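Local atomic coordinates of tail fiber protein (Acinetobacter phage AM24, PDB entry 5W5P), a protein that is a trimeric phage tailspike with a parallel beta-helix body that probably recognises, and may degrade, the capsular polysaccharide of its Acinetobacter baumannii host. Residues A[183-187]-A[196-200]; A[106-112]-A[124-128]; A[132-136]-A[162-166]; A[208-214]-A[234-239]; A[113-119]-A[142-146]. All coordinates share one frame; numbering follows the deposited sequence.

Contact 1 (A[183-187]-A[196-200]); sequences TSKRS and DLYTA
Arg-186 stretches across the bend at Leu-197 and Tyr-198, bringing NH2 over one face of the Tyr-198 ring, 3.3 Å from CD1. The edge of its guanidinium is turned to the backbone there: NE and NH2 both donate to Tyr-198 O, at 2.7 and 2.6 Å, a side-on grip in which two N-H groups share one oxygen and reach it from opposite faces of the carbonyl plane. With two donors of one group converging on a single atom, neither bond is straight. The reach comes from a chain extended between CG and NE, which passes Leu-197 CB with its own CG at 4.1 Å. The ring adds at most a weak cation-pi attraction; its hydroxyl is bonded to Ile-158 N.

Ser-184 handles the preceding carbonyl, its OG donating to Leu-197 O at 2.6 Å, while its CB meets Thr-199 CG2 at 3.7 Å. Leu-197 is the centre of an inverse gamma turn, a tight bend that leads the chain towards strand 199-204. Within 183-187, Ser-187 folds back, N and OG both donating to Ser-184 O, and so closes the turn that leaves strand 182-184 of the beta-helix.

No backbone-to-backbone hydrogen bond joins the two segments. Short serine and long arginine side chains supply the donors instead, so two successive loop carbonyls are satisfied where regular strand pairing is absent.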
# COMPACT_ATOMS: atom_id res chain seq x y z
N THR A 183 -3.71 -0.16 -30.13
CA THR A 183 -2.56 -1.06 -30.19
C THR A 183 -1.37 -0.25 -30.69
O THR A 183 -1.44 0.98 -30.80
CB THR A 183 -2.88 -2.27 -31.08
OG1 THR A 183 -1.79 -3.19 -31.05
CG2 THR A 183 -3.11 -1.83 -32.52
N SER A 184 -0.28 -0.94 -30.99
CA SER A 184 0.87 -0.28 -31.58
C SER A 184 0.69 -0.18 -33.09
O SER A 184 0.22 -1.12 -33.73
CB SER A 184 2.16 -1.03 -31.25
OG SER A 184 2.21 -2.27 -31.94
N LYS A 185 1.07 0.97 -33.66
CA LYS A 185 0.95 1.15 -35.10
C LYS A 185 1.83 0.17 -35.86
O LYS A 185 1.43 -0.33 -36.92
CB LYS A 185 1.30 2.59 -35.49
CG LYS A 185 1.10 2.89 -36.97
CD LYS A 185 1.52 4.32 -37.32
CE LYS A 185 0.32 5.17 -37.69
NZ LYS A 185 0.20 5.39 -39.16
N ARG A 186 3.02 -0.13 -35.34
CA ARG A 186 3.94 -0.97 -36.09
C ARG A 186 3.55 -2.44 -36.09
O ARG A 186 4.15 -3.23 -36.83
CB ARG A 186 5.37 -0.82 -35.57
CG ARG A 186 5.59 -1.25 -34.14
CD ARG A 186 7.07 -1.19 -33.81
NE ARG A 186 7.33 -1.43 -32.39
CZ ARG A 186 8.55 -1.58 -31.88
NH1 ARG A 186 9.62 -1.52 -32.66
NH2 ARG A 186 8.71 -1.79 -30.58
N SER A 187 2.55 -2.83 -35.31
CA SER A 187 1.99 -4.18 -35.37
C SER A 187 0.86 -4.31 -36.38
O SER A 187 0.46 -5.44 -36.69
CB SER A 187 1.48 -4.61 -33.99
OG SER A 187 0.24 -3.99 -33.69
N ASP A 196 8.55 -8.41 -30.85
CA ASP A 196 8.06 -7.50 -29.82
C ASP A 196 7.75 -6.13 -30.44
O ASP A 196 8.42 -5.13 -30.19
CB ASP A 196 9.06 -7.39 -28.68
CG ASP A 196 8.39 -7.17 -27.34
OD1 ASP A 196 7.14 -7.22 -27.29
OD2 ASP A 196 9.11 -6.96 -26.33
N LEU A 197 6.70 -6.11 -31.25
CA LEU A 197 6.29 -4.91 -31.98
C LEU A 197 5.42 -4.04 -31.08
O LEU A 197 4.24 -3.79 -31.34
CB LEU A 197 5.58 -5.29 -33.27
CG LEU A 197 6.26 -6.37 -34.11
CD1 LEU A 197 5.46 -6.65 -35.37
CD2 LEU A 197 7.68 -5.95 -34.45
N TYR A 198 6.03 -3.56 -30.01
CA TYR A 198 5.33 -2.83 -28.96
C TYR A 198 5.55 -1.33 -29.10
O TYR A 198 6.35 -0.85 -29.90
CB TYR A 198 5.80 -3.30 -27.58
CG TYR A 198 7.14 -2.71 -27.18
CD1 TYR A 198 8.33 -3.27 -27.63
CD2 TYR A 198 7.22 -1.58 -26.36
CE1 TYR A 198 9.55 -2.73 -27.28
CE2 TYR A 198 8.44 -1.04 -26.01
CZ TYR A 198 9.60 -1.62 -26.47
OH TYR A 198 10.81 -1.07 -26.12
N THR A 199 4.82 -0.58 -28.28
CA THR A 199 5.14 0.82 -28.02
C THR A 199 4.73 1.12 -26.59
O THR A 199 3.83 0.48 -26.05
CB THR A 199 4.45 1.75 -29.04
OG1 THR A 199 4.89 3.10 -28.83
CG2 THR A 199 2.93 1.68 -28.92
N ALA A 200 5.43 2.06 -25.95
CA ALA A 200 5.35 2.23 -24.51
C ALA A 200 5.07 3.69 -24.14
O ALA A 200 5.22 4.60 -24.95
CB ALA A 200 6.63 1.76 -23.81

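Contact 2 (A[106-112]-A[124-128]); sequences ADPCWFG and QVQKA
Helix 122-132, which packs on the first strands at the N-terminal end of the beta-helix, is met here by the loop that leads up to it, whose residues 108-110 form a short 3-10 segment. Phe-111 makes the central contact. The ring is covered on one face by Lys-127, whose CB stands 3.7 Å from the ring centroid and only 13° off the ring normal, a CH-pi contact. The lysine chain then runs outward past the CG-CD2 side, CD lying 3.7 Å from Phe-111 CD2, and its NZ finds Asn-85 O beyond. Phe-111 CE1 also comes to 3.7 Å from Ala-128 CA.

Further along, Pro-108 and Val-125 lie side by side, with CB and CG2 4.0 Å apart. Ala-128 is small enough for its CB to fit between Ala-106 CB, 3.8 Å away, and the backbone of Pro-108. Gln-124 CG, anti to the carbonyl carbon (chi1 -68°), approaches Phe-111 O at 3.3 Å. The loop holds its own shape through an Asx turn, Asp-107 OD1 accepting from Cys-109 N at 2.8 Å.

Since no hydrogen bond crosses between loop and helix, the fit rests on apolar surface and the methylenes of polar chains, while Lys-127 takes its amino group to a carbonyl outside it.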
# COMPACT_ATOMS: atom_id res chain seq x y z
N ALA A 106 -5.27 16.78 -30.24
CA ALA A 106 -6.06 16.61 -31.45
C ALA A 106 -7.45 16.03 -31.15
O ALA A 106 -7.61 15.15 -30.30
CB ALA A 106 -5.32 15.73 -32.45
N ASP A 107 -8.45 16.55 -31.87
CA ASP A 107 -9.85 16.14 -31.77
C ASP A 107 -10.18 15.29 -32.99
O ASP A 107 -9.98 15.76 -34.12
CB ASP A 107 -10.75 17.38 -31.70
CG ASP A 107 -12.24 17.07 -31.62
OD1 ASP A 107 -12.66 15.89 -31.68
OD2 ASP A 107 -13.02 18.00 -31.46
N PRO A 108 -10.58 14.01 -32.84
CA PRO A 108 -10.96 13.25 -34.05
C PRO A 108 -12.07 13.90 -34.84
O PRO A 108 -12.22 13.59 -36.04
CB PRO A 108 -11.39 11.88 -33.51
CG PRO A 108 -10.71 11.77 -32.22
CD PRO A 108 -10.64 13.17 -31.64
N CYS A 109 -12.85 14.79 -34.23
CA CYS A 109 -13.93 15.44 -34.95
C CYS A 109 -13.41 16.38 -36.02
O CYS A 109 -14.14 16.66 -36.98
CB CYS A 109 -14.83 16.22 -33.98
SG CYS A 109 -16.05 15.20 -33.11
N TRP A 110 -12.18 16.87 -35.89
CA TRP A 110 -11.57 17.67 -36.95
C TRP A 110 -11.58 16.92 -38.27
O TRP A 110 -11.77 17.53 -39.34
CB TRP A 110 -10.15 18.05 -36.56
CG TRP A 110 -10.06 18.89 -35.33
CD1 TRP A 110 -11.08 19.56 -34.73
CD2 TRP A 110 -8.88 19.17 -34.57
NE1 TRP A 110 -10.61 20.24 -33.63
CE2 TRP A 110 -9.27 20.01 -33.51
CE3 TRP A 110 -7.54 18.78 -34.68
CZ2 TRP A 110 -8.36 20.48 -32.57
CZ3 TRP A 110 -6.64 19.25 -33.74
CH2 TRP A 110 -7.05 20.08 -32.70
N PHE A 111 -11.39 15.61 -38.23
CA PHE A 111 -11.29 14.78 -39.42
C PHE A 111 -12.59 14.09 -39.79
O PHE A 111 -12.62 13.32 -40.76
CB PHE A 111 -10.19 13.73 -39.25
CG PHE A 111 -8.84 14.31 -38.94
CD1 PHE A 111 -8.43 14.50 -37.63
CD2 PHE A 111 -7.98 14.67 -39.97
CE1 PHE A 111 -7.19 15.03 -37.35
CE2 PHE A 111 -6.74 15.20 -39.69
CZ PHE A 111 -6.34 15.39 -38.38
N GLY A 112 -13.66 14.32 -39.04
CA GLY A 112 -14.96 13.78 -39.38
C GLY A 112 -15.41 12.58 -38.58
O GLY A 112 -16.29 11.85 -39.05
N GLN A 124 -10.65 8.09 -38.57
CA GLN A 124 -10.52 9.49 -38.18
C GLN A 124 -9.75 9.62 -36.87
O GLN A 124 -8.95 10.56 -36.71
CB GLN A 124 -11.90 10.14 -38.06
CG GLN A 124 -12.63 10.30 -39.38
CD GLN A 124 -13.38 9.05 -39.80
OE1 GLN A 124 -14.15 8.48 -39.03
NE2 GLN A 124 -13.17 8.61 -41.04
N VAL A 125 -9.97 8.70 -35.92
CA VAL A 125 -9.16 8.67 -34.71
C VAL A 125 -7.70 8.44 -35.07
O VAL A 125 -6.79 9.05 -34.48
CB VAL A 125 -9.68 7.59 -33.74
CG1 VAL A 125 -8.72 7.40 -32.57
CG2 VAL A 125 -11.07 7.95 -33.23
N GLN A 126 -7.44 7.56 -36.04
CA GLN A 126 -6.07 7.32 -36.48
C GLN A 126 -5.43 8.59 -37.03
O GLN A 126 -4.24 8.85 -36.79
CB GLN A 126 -6.03 6.21 -37.53
CG GLN A 126 -4.63 5.80 -37.96
CD GLN A 126 -3.88 5.07 -36.86
OE1 GLN A 126 -4.13 3.90 -36.60
NE2 GLN A 126 -2.95 5.77 -36.21
N LYS A 127 -6.20 9.40 -37.76
CA LYS A 127 -5.67 10.65 -38.30
C LYS A 127 -5.29 11.61 -37.18
O LYS A 127 -4.26 12.29 -37.26
CB LYS A 127 -6.69 11.29 -39.24
CG LYS A 127 -6.78 10.64 -40.61
CD LYS A 127 -7.80 11.35 -41.49
CE LYS A 127 -7.64 10.99 -42.96
NZ LYS A 127 -8.42 11.92 -43.83
N ALA A 128 -6.10 11.68 -36.13
CA ALA A 128 -5.76 12.53 -34.99
C ALA A 128 -4.52 12.02 -34.26
O ALA A 128 -3.74 12.83 -33.74
CB ALA A 128 -6.95 12.63 -34.04

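Contact 3 (A[132-136]-A[162-166]); sequences SYGRV and MLMEI
Arg-135 and Glu-165 face each other as a bridged pair on neighbouring strands, and their side chains leave the same face of the sheet. NH2 of the arginine forms a salt bridge with Glu-165 OE1 at 2.8 Å, the guanidinium and carboxylate planes being 68° apart, while Glu-165 CB lies over one face of the guanidinium. NH1 is used separately: it donates to Leu-163 O at 2.7 Å, staying in its own guanidinium plane but meeting the carbonyl from 51° above the carbonyl plane. The bend at chi3 (65°) turns the group back along the neighbouring strand and makes both bonds possible. NE has a weak bond to Asp-169 O of the third subunit, and the nearest atom of the side chain is about 4 Å from a bound zinc ion.

Strands 135-140 and 164-169 are parallel neighbours in the wall of a beta-helix, one coil apart in the chain. Their backbone bonds follow the parallel pattern: Glu-165 N donates to Gly-134 O at 2.9 Å, and Val-136 N to Glu-165 O at 3.0 Å. The latter oxygen also receives a CA-H contact from Arg-135. Arg-135 N donates to Ser-132 OG, 2.9 Å away, in an ST motif; that hydroxyl is bonded in turn to Ala-128 O of the preceding helix.

Gly-134, with positive phi, suits the turn out of the helix, and its lack of a side chain leaves room for CG of Met-164, a selenomethionine. Selenomethionine Met-162 bends at chi3 to bring its CE against Tyr-133 CB, 3.5 Å away, near the plane of the tyrosine ring.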
# COMPACT_ATOMS: atom_id res chain seq x y z
N SER A 132 -0.78 14.28 -33.82
CA SER A 132 -0.63 14.71 -32.43
C SER A 132 0.48 13.96 -31.70
O SER A 132 0.66 14.19 -30.50
CB SER A 132 -1.95 14.55 -31.68
OG SER A 132 -2.30 13.18 -31.58
N TYR A 133 1.22 13.09 -32.38
CA TYR A 133 2.20 12.21 -31.75
C TYR A 133 1.55 11.36 -30.67
O TYR A 133 2.13 11.12 -29.60
CB TYR A 133 3.39 13.01 -31.20
CG TYR A 133 4.12 13.82 -32.25
CD1 TYR A 133 3.78 15.15 -32.48
CD2 TYR A 133 5.15 13.26 -33.00
CE1 TYR A 133 4.44 15.90 -33.44
CE2 TYR A 133 5.82 14.01 -33.96
CZ TYR A 133 5.45 15.33 -34.17
OH TYR A 133 6.10 16.09 -35.12
N GLY A 134 0.34 10.90 -30.94
CA GLY A 134 -0.37 10.05 -30.00
C GLY A 134 -0.98 10.76 -28.82
O GLY A 134 -0.84 10.30 -27.68
N ARG A 135 -1.65 11.88 -29.04
CA ARG A 135 -2.31 12.62 -27.96
C ARG A 135 -3.69 13.03 -28.45
O ARG A 135 -3.86 14.08 -29.06
CB ARG A 135 -1.47 13.81 -27.51
CG ARG A 135 -0.11 13.39 -26.97
CD ARG A 135 0.59 14.51 -26.23
NE ARG A 135 -0.11 14.92 -25.01
CZ ARG A 135 -0.01 14.29 -23.85
NH1 ARG A 135 0.73 13.20 -23.74
NH2 ARG A 135 -0.68 14.74 -22.80
N VAL A 136 -4.68 12.18 -28.17
CA VAL A 136 -6.02 12.31 -28.74
C VAL A 136 -7.00 12.63 -27.62
O VAL A 136 -6.88 12.11 -26.51
CB VAL A 136 -6.40 11.03 -29.50
CG1 VAL A 136 -7.72 11.19 -30.23
CG2 VAL A 136 -5.31 10.69 -30.48
N MSE A 162 8.80 9.93 -25.96
CA MSE A 162 7.41 10.37 -26.11
C MSE A 162 6.57 10.08 -24.87
O MSE A 162 6.92 9.23 -24.04
CB MSE A 162 6.76 9.69 -27.33
CG MSE A 162 7.51 9.88 -28.64
SE MSE A 162 6.73 8.86 -30.13
CE MSE A 162 5.27 10.08 -30.59
N LEU A 163 5.47 10.81 -24.74
CA LEU A 163 4.45 10.54 -23.73
C LEU A 163 3.10 10.65 -24.41
O LEU A 163 2.70 11.73 -24.83
CB LEU A 163 4.55 11.50 -22.55
CG LEU A 163 3.48 11.36 -21.48
CD1 LEU A 163 3.81 10.15 -20.64
CD2 LEU A 163 3.42 12.59 -20.58
N MSE A 164 2.40 9.53 -24.51
CA MSE A 164 1.15 9.52 -25.26
C MSE A 164 -0.06 9.47 -24.34
O MSE A 164 0.02 8.94 -23.23
CB MSE A 164 1.16 8.34 -26.23
CG MSE A 164 2.43 8.29 -27.08
SE MSE A 164 2.63 6.74 -28.25
CE MSE A 164 2.77 5.31 -26.92
N GLU A 165 -1.19 10.01 -24.80
CA GLU A 165 -2.39 10.06 -23.99
C GLU A 165 -3.63 9.87 -24.85
O GLU A 165 -3.69 10.36 -25.98
CB GLU A 165 -2.49 11.39 -23.22
CG GLU A 165 -3.58 11.40 -22.14
CD GLU A 165 -3.30 12.39 -21.02
OE1 GLU A 165 -2.54 13.36 -21.25
OE2 GLU A 165 -3.84 12.21 -19.90
N ILE A 166 -4.60 9.15 -24.31
CA ILE A 166 -5.92 8.99 -24.91
C ILE A 166 -6.91 9.39 -23.83
O ILE A 166 -7.12 8.65 -22.86
CB ILE A 166 -6.18 7.57 -25.41
CG1 ILE A 166 -5.24 7.22 -26.55
CG2 ILE A 166 -7.64 7.40 -25.84
CD1 ILE A 166 -5.01 5.75 -26.69

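Contact 4 (A[208-214]-A[234-239]); sequences LRFQGDG and GRYLRI
Phe-210 and Tyr-236 lie side by side on one face of two parallel strands, with CD1 and CE2 3.4 Å apart. The rings are nearly parallel, at 23°, but slid past one another, so they touch at their near sides and barely overlap. Ile-239 extends this apolar row, its CD1 lying 4.1 Å from Phe-210 CB.

The backbone sets this register through a ladder of four bonds: Arg-235 N to Leu-208 O, Phe-210 N to Arg-235 O, Leu-237 N to Phe-210 O, and Gly-212 N to Leu-237 O at 2.9 Å. On the other face, the extended Gln-211 lays its CD 3.7 Å from Leu-237 CD2. Its NE2 meets a water at 2.9 Å, which also accepts from Arg-238 NH1 and donates to Gly-212 O at 2.6 Å; the amide oxygen goes to Arg-172 NE. Glycine suits position 212, at the end of the ladder, because a side chain here would meet Arg-238 O. Arg-238 CB lies 3.3 Å from Gly-212 O.

Arg-209 and Arg-235 share the face of Gln-211. Arg-209 NH1 goes to Asp-161 O, and Arg-235 NH2 to Gly-160 O and Ile-158 O, all of the second subunit; Arg-209 NE bonds Gly-170 O of its own chain. These strands belong to successive coils of the beta-helix: 209-211 also pairs with strand 172-175 and 235-237 with strand 266-268, while Val-220 of strand 219-222 packs against Phe-210, Tyr-236 and Ile-239.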
# COMPACT_ATOMS: atom_id res chain seq x y z
N LEU A 208 -12.98 9.73 -20.06
CA LEU A 208 -13.52 8.92 -21.15
C LEU A 208 -14.40 7.82 -20.59
O LEU A 208 -14.12 7.24 -19.53
CB LEU A 208 -12.41 8.28 -21.98
CG LEU A 208 -11.70 9.16 -23.00
CD1 LEU A 208 -10.61 8.36 -23.68
CD2 LEU A 208 -12.71 9.71 -24.02
N ARG A 209 -15.46 7.51 -21.33
CA ARG A 209 -16.38 6.42 -20.99
C ARG A 209 -16.32 5.39 -22.11
O ARG A 209 -16.89 5.59 -23.18
CB ARG A 209 -17.80 6.95 -20.81
CG ARG A 209 -17.96 7.95 -19.68
CD ARG A 209 -19.37 8.51 -19.65
NE ARG A 209 -19.65 9.36 -20.79
CZ ARG A 209 -20.81 9.41 -21.44
NH1 ARG A 209 -21.81 8.63 -21.06
NH2 ARG A 209 -20.97 10.23 -22.47
N PHE A 210 -15.60 4.29 -21.87
CA PHE A 210 -15.56 3.19 -22.82
C PHE A 210 -16.72 2.25 -22.53
O PHE A 210 -16.95 1.87 -21.38
CB PHE A 210 -14.22 2.45 -22.73
CG PHE A 210 -13.05 3.25 -23.24
CD1 PHE A 210 -12.15 3.82 -22.36
CD2 PHE A 210 -12.87 3.43 -24.60
CE1 PHE A 210 -11.07 4.56 -22.83
CE2 PHE A 210 -11.80 4.17 -25.08
CZ PHE A 210 -10.90 4.74 -24.19
N GLN A 211 -17.48 1.90 -23.57
CA GLN A 211 -18.71 1.15 -23.39
C GLN A 211 -18.87 0.12 -24.49
O GLN A 211 -18.61 0.41 -25.67
CB GLN A 211 -19.93 2.09 -23.37
CG GLN A 211 -21.24 1.41 -22.99
CD GLN A 211 -22.33 2.40 -22.59
OE1 GLN A 211 -22.04 3.56 -22.27
NE2 GLN A 211 -23.58 1.95 -22.61
N GLY A 212 -19.29 -1.09 -24.11
CA GLY A 212 -19.68 -2.11 -25.04
C GLY A 212 -21.17 -2.42 -24.88
O GLY A 212 -21.81 -2.00 -23.92
N ASP A 213 -21.70 -3.17 -25.85
CA ASP A 213 -23.10 -3.57 -25.79
C ASP A 213 -23.33 -4.85 -25.00
O ASP A 213 -24.49 -5.21 -24.74
CB ASP A 213 -23.67 -3.73 -27.21
CG ASP A 213 -22.83 -4.63 -28.09
OD1 ASP A 213 -21.89 -5.27 -27.57
OD2 ASP A 213 -23.10 -4.71 -29.30
N GLY A 214 -22.27 -5.56 -24.62
CA GLY A 214 -22.40 -6.78 -23.86
C GLY A 214 -22.79 -8.01 -24.65
O GLY A 214 -22.74 -9.11 -24.10
N GLY A 234 -11.06 6.45 -15.92
CA GLY A 234 -12.06 6.14 -16.92
C GLY A 234 -13.25 5.35 -16.42
O GLY A 234 -13.16 4.68 -15.38
N ARG A 235 -14.36 5.43 -17.14
CA ARG A 235 -15.53 4.60 -16.90
C ARG A 235 -15.57 3.50 -17.96
O ARG A 235 -15.36 3.77 -19.15
CB ARG A 235 -16.82 5.43 -16.95
CG ARG A 235 -17.94 4.90 -16.05
CD ARG A 235 -18.64 3.69 -16.65
NE ARG A 235 -19.85 3.32 -15.91
CZ ARG A 235 -19.86 2.71 -14.72
NH1 ARG A 235 -18.72 2.37 -14.13
NH2 ARG A 235 -21.01 2.44 -14.13
N TYR A 236 -15.83 2.27 -17.52
CA TYR A 236 -15.90 1.12 -18.41
C TYR A 236 -17.18 0.37 -18.12
O TYR A 236 -17.39 -0.09 -16.99
CB TYR A 236 -14.68 0.20 -18.23
CG TYR A 236 -13.37 0.86 -18.55
CD1 TYR A 236 -12.73 1.68 -17.63
CD2 TYR A 236 -12.77 0.68 -19.79
CE1 TYR A 236 -11.53 2.28 -17.93
CE2 TYR A 236 -11.57 1.28 -20.10
CZ TYR A 236 -10.96 2.08 -19.17
OH TYR A 236 -9.77 2.69 -19.48
N LEU A 237 -18.03 0.23 -19.13
CA LEU A 237 -19.36 -0.34 -18.98
C LEU A 237 -19.54 -1.42 -20.03
O LEU A 237 -19.42 -1.15 -21.23
CB LEU A 237 -20.43 0.74 -19.10
CG LEU A 237 -21.90 0.33 -19.00
CD1 LEU A 237 -22.17 -0.47 -17.72
CD2 LEU A 237 -22.79 1.56 -19.06
N ARG A 238 -19.81 -2.65 -19.58
CA ARG A 238 -20.06 -3.80 -20.45
C ARG A 238 -18.93 -4.00 -21.46
O ARG A 238 -19.16 -4.29 -22.64
CB ARG A 238 -21.42 -3.67 -21.15
CG ARG A 238 -22.59 -3.57 -20.17
CD ARG A 238 -23.93 -3.57 -20.88
NE ARG A 238 -25.03 -3.32 -19.95
CZ ARG A 238 -25.49 -2.11 -19.64
NH1 ARG A 238 -24.93 -1.03 -20.18
NH2 ARG A 238 -26.50 -1.97 -18.79
N ILE A 239 -17.70 -3.86 -20.98
CA ILE A 239 -16.50 -4.06 -21.77
C ILE A 239 -15.99 -5.48 -21.53
O ILE A 239 -15.83 -5.90 -20.37
CB ILE A 239 -15.42 -3.02 -21.43
CG1 ILE A 239 -15.92 -1.62 -21.83
CG2 ILE A 239 -14.08 -3.37 -22.08
CD1 ILE A 239 -15.74 -1.30 -23.30
O HOH W 1 -23.96 -0.94 -22.89
O HOH W 2 -19.02 -5.46 -25.41

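Contact 5 (A[113-119]-A[142-146]); sequences ADYTGTE and DRSFK
The two direct hydrogen bonds from the strand, Ser-144 N to Tyr-115 O and Lys-146 NZ to Thr-118 O, both come down on a carbonyl from above its plane. Lys-146 NZ donates to Thr-118 O at 2.9 Å from 61° out of the plane, and Ser-144 N meets Tyr-115 O at 3.1 Å from 48°, although the latter bond is almost straight at its hydrogen, 175°. The first, extended part of the lysine chain lays CB and CD by Gly-117 O; the bend at the third torsion then turns CE and NZ to Thr-118 O. Gly-117, with positive phi, ends the type I turn from Asp-114 and lets the backbone lie close to Ser-144.

A water completes the seam, accepting from Lys-146 N at 2.8 Å and donating to Asp-114 O and Glu-119 O. It thus joins a strand N-H to two loop carbonyls that have no direct bond to it.

Asp-114 shapes the loop from within. OD2 accepts from Thr-116 N, an Asx turn, and on its syn lone pair from Thr-116 OG1 at 2.6 Å; OD1 takes Thr-118 N and, on its anti lone pair, Glu-119 N. Aspartate fits because both oxygens can take two donors over a short reach.

Phe-145 CE1 packs 3.8 Å from Ala-113 CB, and Tyr-115 CB meets Arg-143 CB at 4.1 Å. Tyr-115 OH goes on to Leu-67 N. With four donors around one carboxylate, the aspartate would probably be kept ionised; these internal bonds hold the loop's shape, and two direct hydrogen bonds and a water join it to the strand.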
# COMPACT_ATOMS: atom_id res chain seq x y z
N ALA A 113 -14.85 12.34 -37.40
CA ALA A 113 -15.29 11.23 -36.57
C ALA A 113 -16.76 11.40 -36.20
O ALA A 113 -17.16 12.43 -35.66
CB ALA A 113 -14.43 11.12 -35.31
N ASP A 114 -17.56 10.38 -36.49
CA ASP A 114 -19.00 10.43 -36.24
C ASP A 114 -19.27 10.51 -34.74
O ASP A 114 -19.09 9.53 -34.02
CB ASP A 114 -19.68 9.21 -36.86
CG ASP A 114 -21.17 9.14 -36.56
OD1 ASP A 114 -21.75 8.04 -36.70
OD2 ASP A 114 -21.76 10.18 -36.21
N TYR A 115 -19.70 11.68 -34.27
CA TYR A 115 -20.00 11.91 -32.86
C TYR A 115 -21.37 11.37 -32.45
O TYR A 115 -21.81 11.63 -31.32
CB TYR A 115 -19.91 13.41 -32.53
CG TYR A 115 -20.65 14.30 -33.51
CD1 TYR A 115 -22.00 14.58 -33.34
CD2 TYR A 115 -19.99 14.87 -34.60
CE1 TYR A 115 -22.68 15.39 -34.23
CE2 TYR A 115 -20.66 15.69 -35.49
CZ TYR A 115 -22.01 15.95 -35.30
OH TYR A 115 -22.68 16.76 -36.20
N THR A 116 -22.05 10.63 -33.32
CA THR A 116 -23.31 9.98 -32.98
C THR A 116 -23.18 8.48 -32.77
O THR A 116 -24.16 7.85 -32.34
CB THR A 116 -24.38 10.25 -34.05
OG1 THR A 116 -24.07 9.51 -35.24
CG2 THR A 116 -24.45 11.73 -34.37
N GLY A 117 -22.03 7.89 -33.08
CA GLY A 117 -21.80 6.49 -32.79
C GLY A 117 -22.38 5.51 -33.78
O GLY A 117 -22.47 4.32 -33.48
N THR A 118 -22.77 5.99 -34.96
CA THR A 118 -23.42 5.18 -35.98
C THR A 118 -22.42 4.46 -36.88
O THR A 118 -22.65 3.30 -37.26
CB THR A 118 -24.33 6.06 -36.84
OG1 THR A 118 -25.05 6.97 -36.00
CG2 THR A 118 -25.32 5.21 -37.63
N GLU A 119 -21.32 5.12 -37.23
CA GLU A 119 -20.32 4.57 -38.13
C GLU A 119 -18.97 4.50 -37.43
O GLU A 119 -18.66 5.28 -36.52
CB GLU A 119 -20.19 5.42 -39.40
CG GLU A 119 -21.51 5.88 -39.99
CD GLU A 119 -22.16 4.82 -40.86
OE1 GLU A 119 -21.59 3.72 -40.98
OE2 GLU A 119 -23.25 5.09 -41.41
N ASP A 142 -21.60 15.11 -24.73
CA ASP A 142 -22.55 15.15 -25.83
C ASP A 142 -22.12 14.30 -27.01
O ASP A 142 -22.93 14.07 -27.91
CB ASP A 142 -22.77 16.60 -26.28
CG ASP A 142 -24.00 17.22 -25.66
OD1 ASP A 142 -25.12 16.78 -26.00
OD2 ASP A 142 -23.86 18.13 -24.81
N ARG A 143 -20.88 13.82 -27.03
CA ARG A 143 -20.39 12.99 -28.12
C ARG A 143 -20.36 11.52 -27.70
O ARG A 143 -20.06 11.20 -26.55
CB ARG A 143 -18.99 13.44 -28.54
CG ARG A 143 -18.87 14.91 -28.83
CD ARG A 143 -17.43 15.35 -28.72
NE ARG A 143 -17.12 16.48 -29.60
CZ ARG A 143 -15.91 16.76 -30.06
NH1 ARG A 143 -14.88 15.98 -29.73
NH2 ARG A 143 -15.72 17.81 -30.84
N SER A 144 -20.67 10.65 -28.66
CA SER A 144 -20.57 9.20 -28.49
C SER A 144 -19.97 8.64 -29.77
O SER A 144 -20.60 8.73 -30.83
CB SER A 144 -21.93 8.56 -28.21
OG SER A 144 -22.36 8.80 -26.88
N PHE A 145 -18.77 8.09 -29.69
CA PHE A 145 -18.07 7.57 -30.85
C PHE A 145 -18.17 6.04 -30.89
O PHE A 145 -18.46 5.39 -29.89
CB PHE A 145 -16.60 8.00 -30.85
CG PHE A 145 -16.41 9.50 -30.81
CD1 PHE A 145 -16.31 10.23 -31.98
CD2 PHE A 145 -16.35 10.17 -29.60
CE1 PHE A 145 -16.13 11.60 -31.95
CE2 PHE A 145 -16.17 11.54 -29.56
CZ PHE A 145 -16.07 12.26 -30.73
N LYS A 146 -17.92 5.49 -32.07
CA LYS A 146 -17.88 4.04 -32.26
C LYS A 146 -16.59 3.67 -32.96
O LYS A 146 -16.34 4.15 -34.08
CB LYS A 146 -19.09 3.53 -33.05
CG LYS A 146 -18.96 2.08 -33.46
CD LYS A 146 -20.32 1.44 -33.66
CE LYS A 146 -20.87 1.76 -35.04
NZ LYS A 146 -22.26 1.24 -35.23
O HOH W 3 -18.44 6.96 -34.39

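How the contacts relate
Contacts 2 and 5 interlock, since their segments alternate along the chain, and a salt bridge from Asp-107 OD2 to Arg-143 NH2 (2.8 Å) ties them together. Contact 2 also meets contact 3, where Pro-108 CG packs 3.6 Å from Val-136 CG1. Contact 1 reaches contact 3 through Ala-200 O, 3.2 Å from Met-164 CE, on neighbouring strands 199-204 and 164-169. Contacts 3 and 4 belong to different walls of the beta-helix, their centres about 21 Å apart, yet Leu-208 CD1 touches Ile-166 O. Contacts 2, 4 and 5 touch the second subunit, and contact 3 the third. Of the five, contact 3 comes nearest a bound zinc ion, about 4 Å from the Arg-135 side chain (nearest atoms).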